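Local structure of N-acetylgalactosaminyltransferase 7 (Homo sapiens, 6IWR) at residues W140-V152 against V248-K260. The protein belongs to the polypeptide GalNAc-transferase family, pairing a GT-A type glycosyltransferase domain with a ricin-type beta-trefoil lectin domain. Residues are numbered along the deposited sequence; the frame is centred on the assembly and turned at random.
Sequences WHYDENLLTSSVV and VNWYAPLVAPISK
Trp250 meets Val151 edge-on, the valine CG1 lying near the plane of the indole, while the indole NE1 hydrogen-bonds to Thr174 OG1. Tyr251 carries the main polar link. With CG anti to the backbone N (chi1 -173°), its ring reaches to the start of strand 149-155, where Tyr251 OH donates to Leu147 O at 2.7 Å and accepts from Ser149 OG at 2.8 Å. Leu147 O lies at the ring edge, in the ring plane, and the C=O...OH angle is 142°; two bonds thus hold the buried phenol oxygen in place. Ala252 sets its CB over one face of the Tyr142 ring, a CH-pi contact 3.9 Å from the centroid. Pro253 crosses that tyrosine at about a right angle, its CB 3.6 Å from Tyr142 OH. One turn after Tyr251, Val255 splits its branches: CG1 packs on Leu147 CB, and CG2 sits over one face of the Tyr251 ring, toward its rim. Ala256 fills the angle between Tyr142 and Leu146, with CB at the edge of the aromatic ring and CA 3.7 Å from Leu146 CD2. Ile258 CG2 touches Leu147 CD2. At Ser259, OG donates to Val255 O at 2.6 Å, from the opposite face of that carbonyl to the backbone N of Ser259, and accepts a weak but fairly straight bond from Leu147 N (164°). Helix 251-260 thus packs one side against the 142-149 connection leading into the GT-A sheet. Leu254 and Ile258 reach strand 332-335, Pro257 meets strand 264-274, and strand 149-155 runs parallel between strands 179-186 and 236-240.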
ATOM      1  N   TRP A 140       8.349  44.493   1.272  1.00 34.11           N
ATOM      2  CA  TRP A 140       7.914  44.929  -0.049  1.00 32.01           C
ATOM      3  C   TRP A 140       6.823  45.989   0.084  1.00 31.62           C
ATOM      4  O   TRP A 140       5.906  45.849   0.896  1.00 31.94           O
ATOM      5  CB  TRP A 140       7.394  43.744  -0.865  1.00 30.75           C
ATOM      6  CG  TRP A 140       8.468  42.839  -1.377  1.00 33.74           C
ATOM      7  CD1 TRP A 140       8.834  41.630  -0.864  1.00 31.17           C
ATOM      8  CD2 TRP A 140       9.316  43.070  -2.507  1.00 28.56           C
ATOM      9  NE1 TRP A 140       9.860  41.098  -1.602  1.00 30.93           N
ATOM     10  CE2 TRP A 140      10.173  41.961  -2.617  1.00 25.12           C
ATOM     11  CE3 TRP A 140       9.426  44.105  -3.443  1.00 28.49           C
ATOM     12  CZ2 TRP A 140      11.124  41.848  -3.623  1.00 29.75           C
ATOM     13  CZ3 TRP A 140      10.381  43.998  -4.448  1.00 29.52           C
ATOM     14  CH2 TRP A 140      11.216  42.874  -4.531  1.00 27.49           C
ATOM     15  N   HIS A 141       6.910  47.034  -0.729  1.00 29.19           N
ATOM     16  CA  HIS A 141       5.924  48.102  -0.717  1.00 32.74           C
ATOM     17  C   HIS A 141       5.166  48.132  -2.041  1.00 31.51           C
ATOM     18  O   HIS A 141       5.762  48.358  -3.101  1.00 28.94           O
ATOM     19  CB  HIS A 141       6.603  49.432  -0.406  1.00 31.95           C
ATOM     20  CG  HIS A 141       7.027  49.538   1.023  1.00 36.55           C
ATOM     21  ND1 HIS A 141       6.240  50.124   1.991  1.00 37.65           N
ATOM     22  CD2 HIS A 141       8.112  49.050   1.668  1.00 37.16           C
ATOM     23  CE1 HIS A 141       6.846  50.032   3.162  1.00 37.24           C
ATOM     24  NE2 HIS A 141       7.980  49.381   2.994  1.00 36.52           N
ATOM     25  N   TYR A 142       3.854  47.911  -1.966  1.00 31.11           N
ATOM     26  CA  TYR A 142       2.993  47.685  -3.117  1.00 33.87           C
ATOM     27  C   TYR A 142       2.039  48.857  -3.318  1.00 34.87           C
ATOM     28  O   TYR A 142       1.523  49.435  -2.354  1.00 34.38           O
ATOM     29  CB  TYR A 142       2.159  46.395  -2.965  1.00 26.76           C
ATOM     30  CG  TYR A 142       2.925  45.113  -2.702  1.00 26.57           C
ATOM     31  CD1 TYR A 142       3.299  44.742  -1.411  1.00 25.60           C
ATOM     32  CD2 TYR A 142       3.248  44.248  -3.749  1.00 31.74           C
ATOM     33  CE1 TYR A 142       3.992  43.550  -1.178  1.00 26.01           C
ATOM     34  CE2 TYR A 142       3.936  43.047  -3.525  1.00 23.98           C
ATOM     35  CZ  TYR A 142       4.304  42.712  -2.242  1.00 28.80           C
ATOM     36  OH  TYR A 142       4.985  41.529  -2.029  1.00 32.91           O
ATOM     37  N   ASP A 143       1.746  49.143  -4.576  1.00 34.30           N
ATOM     38  CA  ASP A 143       1.067  50.357  -4.989  1.00 34.16           C
ATOM     39  C   ASP A 143      -0.358  50.600  -4.506  1.00 39.86           C
ATOM     40  O   ASP A 143      -0.767  51.737  -4.506  1.00 55.82           O
ATOM     41  CB  ASP A 143       1.142  50.546  -6.498  1.00 37.30           C
ATOM     42  CG  ASP A 143       2.100  51.629  -6.904  1.00 39.61           C
ATOM     43  OD1 ASP A 143       2.750  52.210  -6.033  1.00 37.06           O
ATOM     44  OD2 ASP A 143       2.203  51.895  -8.105  1.00 43.04           O
ATOM     45  N   GLU A 144      -1.128  49.574  -4.173  1.00 27.82           N
ATOM     46  CA  GLU A 144      -2.518  49.745  -3.677  1.00 37.49           C
ATOM     47  C   GLU A 144      -3.505  49.858  -4.797  1.00 35.56           C
ATOM     48  O   GLU A 144      -4.686  49.864  -4.598  1.00 37.52           O
ATOM     49  CB  GLU A 144      -2.704  50.980  -2.794  1.00 31.28           C
ATOM     50  CG  GLU A 144      -1.961  50.971  -1.490  1.00 33.84           C
ATOM     51  CD  GLU A 144      -1.146  52.214  -1.269  1.00 38.21           C
ATOM     52  OE1 GLU A 144      -0.810  52.895  -2.234  1.00 32.43           O
ATOM     53  OE2 GLU A 144      -0.826  52.509  -0.114  1.00 39.44           O
ATOM     54  N   ASN A 145      -2.964  49.851  -5.986  1.00 37.43           N
ATOM     55  CA  ASN A 145      -3.602  50.133  -7.228  1.00 32.51           C
ATOM     56  C   ASN A 145      -4.024  48.810  -7.873  1.00 36.86           C
ATOM     57  O   ASN A 145      -4.279  48.735  -9.056  1.00 35.54           O
ATOM     58  CB  ASN A 145      -2.547  50.842  -8.045  1.00 31.25           C
ATOM     59  CG  ASN A 145      -3.072  51.422  -9.290  1.00 33.42           C
ATOM     60  OD1 ASN A 145      -4.213  51.810  -9.363  1.00 45.07           O
ATOM     61  ND2 ASN A 145      -2.240  51.499 -10.283  1.00 37.76           N
ATOM     62  N   LEU A 146      -4.064  47.763  -7.064  1.00 31.69           N
ATOM     63  CA  LEU A 146      -4.280  46.397  -7.480  1.00 29.85           C
ATOM     64  C   LEU A 146      -5.656  46.090  -8.017  1.00 29.49           C
ATOM     65  O   LEU A 146      -6.613  46.773  -7.720  1.00 35.93           O
ATOM     66  CB  LEU A 146      -4.029  45.480  -6.299  1.00 35.17           C
ATOM     67  CG  LEU A 146      -2.715  45.619  -5.554  1.00 37.19           C
ATOM     68  CD1 LEU A 146      -2.897  45.274  -4.089  1.00 24.61           C
ATOM     69  CD2 LEU A 146      -1.674  44.731  -6.195  1.00 27.01           C
ATOM     70  N   LEU A 147      -5.732  45.058  -8.837  1.00 27.81           N
ATOM     71  CA  LEU A 147      -6.989  44.542  -9.345  1.00 26.58           C
ATOM     72  C   LEU A 147      -7.798  43.904  -8.234  1.00 28.50           C
ATOM     73  O   LEU A 147      -7.249  43.364  -7.302  1.00 29.21           O
ATOM     74  CB  LEU A 147      -6.719  43.472 -10.391  1.00 28.33           C
ATOM     75  CG  LEU A 147      -6.552  43.716 -11.886  1.00 33.04           C
ATOM     76  CD1 LEU A 147      -6.686  45.158 -12.292  1.00 28.62           C
ATOM     77  CD2 LEU A 147      -5.250  43.143 -12.394  1.00 23.49           C
ATOM     78  N   THR A 148      -9.113  43.953  -8.342  1.00 24.70           N
ATOM     79  CA  THR A 148      -9.977  43.200  -7.439  1.00 25.69           C
ATOM     80  C   THR A 148     -10.011  41.716  -7.833  1.00 27.73           C
ATOM     81  O   THR A 148      -9.564  41.330  -8.913  1.00 32.83           O
ATOM     82  CB  THR A 148     -11.384  43.770  -7.466  1.00 27.29           C
ATOM     83  OG1 THR A 148     -11.936  43.586  -8.779  1.00 28.36           O
ATOM     84  CG2 THR A 148     -11.362  45.262  -7.128  1.00 19.78           C
ATOM     85  N   SER A 149     -10.562  40.865  -6.965  1.00 28.71           N
ATOM     86  CA  SER A 149     -10.592  39.440  -7.281  1.00 28.35           C
ATOM     87  C   SER A 149     -11.880  38.766  -6.833  1.00 26.26           C
ATOM     88  O   SER A 149     -12.439  39.076  -5.769  1.00 28.70           O
ATOM     89  CB  SER A 149      -9.398  38.691  -6.647  1.00 24.65           C
ATOM     90  OG  SER A 149      -8.173  39.135  -7.201  1.00 29.09           O
ATOM     91  N   SER A 150     -12.328  37.812  -7.641  1.00 23.57           N
ATOM     92  CA  SER A 150     -13.278  36.798  -7.196  1.00 24.73           C
ATOM     93  C   SER A 150     -12.477  35.555  -6.822  1.00 26.96           C
ATOM     94  O   SER A 150     -11.758  35.016  -7.671  1.00 29.63           O
ATOM     95  CB  SER A 150     -14.283  36.489  -8.308  1.00 26.13           C
ATOM     96  OG  SER A 150     -15.029  37.649  -8.683  1.00 27.83           O
ATOM     97  N   VAL A 151     -12.540  35.111  -5.569  1.00 21.23           N
ATOM     98  CA  VAL A 151     -11.956  33.806  -5.266  1.00 26.56           C
ATOM     99  C   VAL A 151     -13.042  32.757  -5.467  1.00 25.85           C
ATOM    100  O   VAL A 151     -14.167  32.898  -4.966  1.00 27.06           O
ATOM    101  CB  VAL A 151     -11.327  33.735  -3.850  1.00 27.64           C
ATOM    102  CG1 VAL A 151     -10.661  35.040  -3.422  1.00 23.97           C
ATOM    103  CG2 VAL A 151     -12.293  33.245  -2.787  1.00 34.98           C
ATOM    104  N   VAL A 152     -12.733  31.725  -6.245  1.00 26.22           N
ATOM    105  CA  VAL A 152     -13.679  30.647  -6.491  1.00 27.52           C
ATOM    106  C   VAL A 152     -13.119  29.384  -5.864  1.00 22.81           C
ATOM    107  O   VAL A 152     -11.931  29.081  -6.012  1.00 23.13           O
ATOM    108  CB  VAL A 152     -13.984  30.463  -7.990  1.00 24.06           C
ATOM    109  CG1 VAL A 152     -13.736  31.766  -8.769  1.00 24.83           C
ATOM    110  CG2 VAL A 152     -13.184  29.403  -8.528  1.00 24.89           C
ATOM    111  N   VAL A 248      -0.501  35.221   5.626  1.00 21.10           N
ATOM    112  CA  VAL A 248      -0.782  36.649   5.811  1.00 28.90           C
ATOM    113  C   VAL A 248      -0.087  37.438   4.717  1.00 27.88           C
ATOM    114  O   VAL A 248       1.032  37.118   4.301  1.00 28.31           O
ATOM    115  CB  VAL A 248      -0.406  37.174   7.224  1.00 28.64           C
ATOM    116  CG1 VAL A 248      -0.507  36.102   8.297  1.00 21.99           C
ATOM    117  CG2 VAL A 248       0.920  37.931   7.251  1.00 22.53           C
ATOM    118  N   ASN A 249      -0.772  38.483   4.254  1.00 27.43           N
ATOM    119  CA  ASN A 249      -0.375  39.263   3.088  1.00 26.97           C
ATOM    120  C   ASN A 249      -0.080  38.360   1.896  1.00 28.86           C
ATOM    121  O   ASN A 249       0.990  38.434   1.283  1.00 32.25           O
ATOM    122  CB  ASN A 249       0.819  40.161   3.393  1.00 27.15           C
ATOM    123  CG  ASN A 249       1.093  41.121   2.278  1.00 28.35           C
ATOM    124  OD1 ASN A 249       0.193  41.438   1.505  1.00 25.37           O
ATOM    125  ND2 ASN A 249       2.326  41.586   2.173  1.00 25.75           N
ATOM    126  N   TRP A 250      -1.057  37.499   1.565  1.00 25.66           N
ATOM    127  CA  TRP A 250      -0.956  36.654   0.378  1.00 25.25           C
ATOM    128  C   TRP A 250      -1.425  37.365  -0.864  1.00 25.99           C
ATOM    129  O   TRP A 250      -1.061  36.953  -1.973  1.00 30.79           O
ATOM    130  CB  TRP A 250      -1.789  35.374   0.507  1.00 23.78           C
ATOM    131  CG  TRP A 250      -3.270  35.632   0.545  1.00 24.39           C
ATOM    132  CD1 TRP A 250      -3.966  36.223   1.564  1.00 26.60           C
ATOM    133  CD2 TRP A 250      -4.248  35.309  -0.471  1.00 27.11           C
ATOM    134  NE1 TRP A 250      -5.310  36.270   1.257  1.00 25.03           N
ATOM    135  CE2 TRP A 250      -5.512  35.731   0.018  1.00 22.92           C
ATOM    136  CE3 TRP A 250      -4.182  34.689  -1.733  1.00 26.75           C
ATOM    137  CZ2 TRP A 250      -6.698  35.569  -0.711  1.00 21.14           C
ATOM    138  CZ3 TRP A 250      -5.373  34.531  -2.464  1.00 25.05           C
ATOM    139  CH2 TRP A 250      -6.610  34.973  -1.943  1.00 25.71           C
ATOM    140  N   TYR A 251      -2.210  38.425  -0.702  1.00 24.11           N
ATOM    141  CA  TYR A 251      -2.967  38.978  -1.808  1.00 22.75           C
ATOM    142  C   TYR A 251      -2.122  39.910  -2.672  1.00 24.68           C
ATOM    143  O   TYR A 251      -2.114  39.791  -3.904  1.00 26.27           O
ATOM    144  CB  TYR A 251      -4.203  39.697  -1.277  1.00 22.78           C
ATOM    145  CG  TYR A 251      -5.104  40.140  -2.392  1.00 26.67           C
ATOM    146  CD1 TYR A 251      -6.074  39.288  -2.892  1.00 22.92           C
ATOM    147  CD2 TYR A 251      -4.955  41.408  -2.987  1.00 26.53           C
ATOM    148  CE1 TYR A 251      -6.894  39.678  -3.946  1.00 26.74           C
ATOM    149  CE2 TYR A 251      -5.766  41.806  -4.040  1.00 23.87           C
ATOM    150  CZ  TYR A 251      -6.733  40.930  -4.516  1.00 24.19           C
ATOM    151  OH  TYR A 251      -7.554  41.293  -5.551  1.00 24.78           O
ATOM    152  N   ALA A 252      -1.427  40.859  -2.061  1.00 23.98           N
ATOM    153  CA  ALA A 252      -0.692  41.849  -2.853  1.00 23.74           C
ATOM    154  C   ALA A 252       0.417  41.207  -3.679  1.00 24.27           C
ATOM    155  O   ALA A 252       0.461  41.420  -4.901  1.00 28.68           O
ATOM    156  CB  ALA A 252      -0.156  42.948  -1.928  1.00 21.65           C
ATOM    157  N   PRO A 253       1.322  40.435  -3.104  1.00 22.85           N
ATOM    158  CA  PRO A 253       2.300  39.698  -3.928  1.00 24.66           C
ATOM    159  C   PRO A 253       1.666  38.925  -5.083  1.00 26.31           C
ATOM    160  O   PRO A 253       2.216  38.913  -6.192  1.00 28.03           O
ATOM    161  CB  PRO A 253       2.967  38.745  -2.919  1.00 26.78           C
ATOM    162  CG  PRO A 253       2.371  39.076  -1.557  1.00 28.72           C
ATOM    163  CD  PRO A 253       1.162  39.894  -1.745  1.00 24.88           C
ATOM    164  N   LEU A 254       0.512  38.285  -4.854  1.00 24.95           N
ATOM    165  CA  LEU A 254      -0.072  37.429  -5.882  1.00 24.19           C
ATOM    166  C   LEU A 254      -0.714  38.239  -7.006  1.00 25.61           C
ATOM    167  O   LEU A 254      -0.627  37.864  -8.182  1.00 28.74           O
ATOM    168  CB  LEU A 254      -1.104  36.494  -5.256  1.00 27.39           C
ATOM    169  CG  LEU A 254      -1.707  35.409  -6.149  1.00 20.67           C
ATOM    170  CD1 LEU A 254      -0.786  34.236  -6.257  1.00 22.99           C
ATOM    171  CD2 LEU A 254      -3.009  34.969  -5.593  1.00 19.68           C
ATOM    172  N   VAL A 255      -1.374  39.348  -6.677  1.00 23.20           N
ATOM    173  CA  VAL A 255      -2.042  40.119  -7.721  1.00 24.84           C
ATOM    174  C   VAL A 255      -1.219  41.291  -8.262  1.00 25.16           C
ATOM    175  O   VAL A 255      -1.615  41.914  -9.262  1.00 28.92           O
ATOM    176  CB  VAL A 255      -3.401  40.601  -7.191  1.00 22.87           C
ATOM    177  CG1 VAL A 255      -4.154  41.344  -8.268  1.00 27.27           C
ATOM    178  CG2 VAL A 255      -4.201  39.408  -6.717  1.00 24.70           C
ATOM    179  N   ALA A 256      -0.098  41.621  -7.655  1.00 22.42           N
ATOM    180  CA  ALA A 256       0.708  42.699  -8.218  1.00 26.82           C
ATOM    181  C   ALA A 256       1.171  42.366  -9.630  1.00 28.43           C
ATOM    182  O   ALA A 256       0.964  43.183 -10.542  1.00 29.06           O
ATOM    183  CB  ALA A 256       1.886  43.019  -7.288  1.00 22.04           C
ATOM    184  N   PRO A 257       1.773  41.214  -9.897  1.00 26.96           N
ATOM    185  CA  PRO A 257       2.268  40.980 -11.266  1.00 25.97           C
ATOM    186  C   PRO A 257       1.165  41.041 -12.314  1.00 25.70           C
ATOM    187  O   PRO A 257       1.375  41.628 -13.385  1.00 24.88           O
ATOM    188  CB  PRO A 257       2.941  39.602 -11.184  1.00 21.83           C
ATOM    189  CG  PRO A 257       2.770  39.129  -9.776  1.00 23.58           C
ATOM    190  CD  PRO A 257       2.170  40.179  -8.934  1.00 24.24           C
ATOM    191  N   ILE A 258      -0.023  40.497 -12.025  1.00 25.88           N
ATOM    192  CA  ILE A 258      -1.128  40.557 -12.987  1.00 26.45           C
ATOM    193  C   ILE A 258      -1.562  41.996 -13.230  1.00 28.99           C
ATOM    194  O   ILE A 258      -2.037  42.339 -14.317  1.00 31.59           O
ATOM    195  CB  ILE A 258      -2.321  39.708 -12.505  1.00 25.53           C
ATOM    196  CG1 ILE A 258      -1.835  38.324 -12.061  1.00 24.52           C
ATOM    197  CG2 ILE A 258      -3.379  39.606 -13.589  1.00 20.29           C
ATOM    198  CD1 ILE A 258      -2.882  37.528 -11.376  1.00 24.98           C
ATOM    199  N   SER A 259      -1.406  42.857 -12.230  1.00 28.05           N
ATOM    200  CA  SER A 259      -1.786  44.254 -12.389  1.00 27.14           C
ATOM    201  C   SER A 259      -0.802  45.025 -13.272  1.00 28.57           C
ATOM    202  O   SER A 259      -1.213  45.964 -13.956  1.00 32.64           O
ATOM    203  CB  SER A 259      -1.926  44.908 -11.014  1.00 28.61           C
ATOM    204  OG  SER A 259      -2.744  44.118 -10.151  1.00 28.09           O
ATOM    205  N   LYS A 260       0.503  44.681 -13.267  1.00 29.39           N
ATOM    206  CA  LYS A 260       1.384  45.294 -14.273  1.00 35.64           C
ATOM    207  C   LYS A 260       0.990  44.818 -15.660  1.00 32.55           C
ATOM    208  O   LYS A 260       0.993  45.598 -16.617  1.00 40.05           O
ATOM    209  CB  LYS A 260       2.886  45.010 -14.037  1.00 32.51           C
ATOM    210  CG  LYS A 260       3.752  46.315 -13.903  1.00 41.14           C
ATOM    211  CD  LYS A 260       5.184  46.458 -14.610  1.00 41.63           C
ATOM    212  CE  LYS A 260       5.743  48.002 -14.595  1.00 56.94           C
ATOM    213  NZ  LYS A 260       6.633  48.687 -13.471  1.00 39.65           N
TER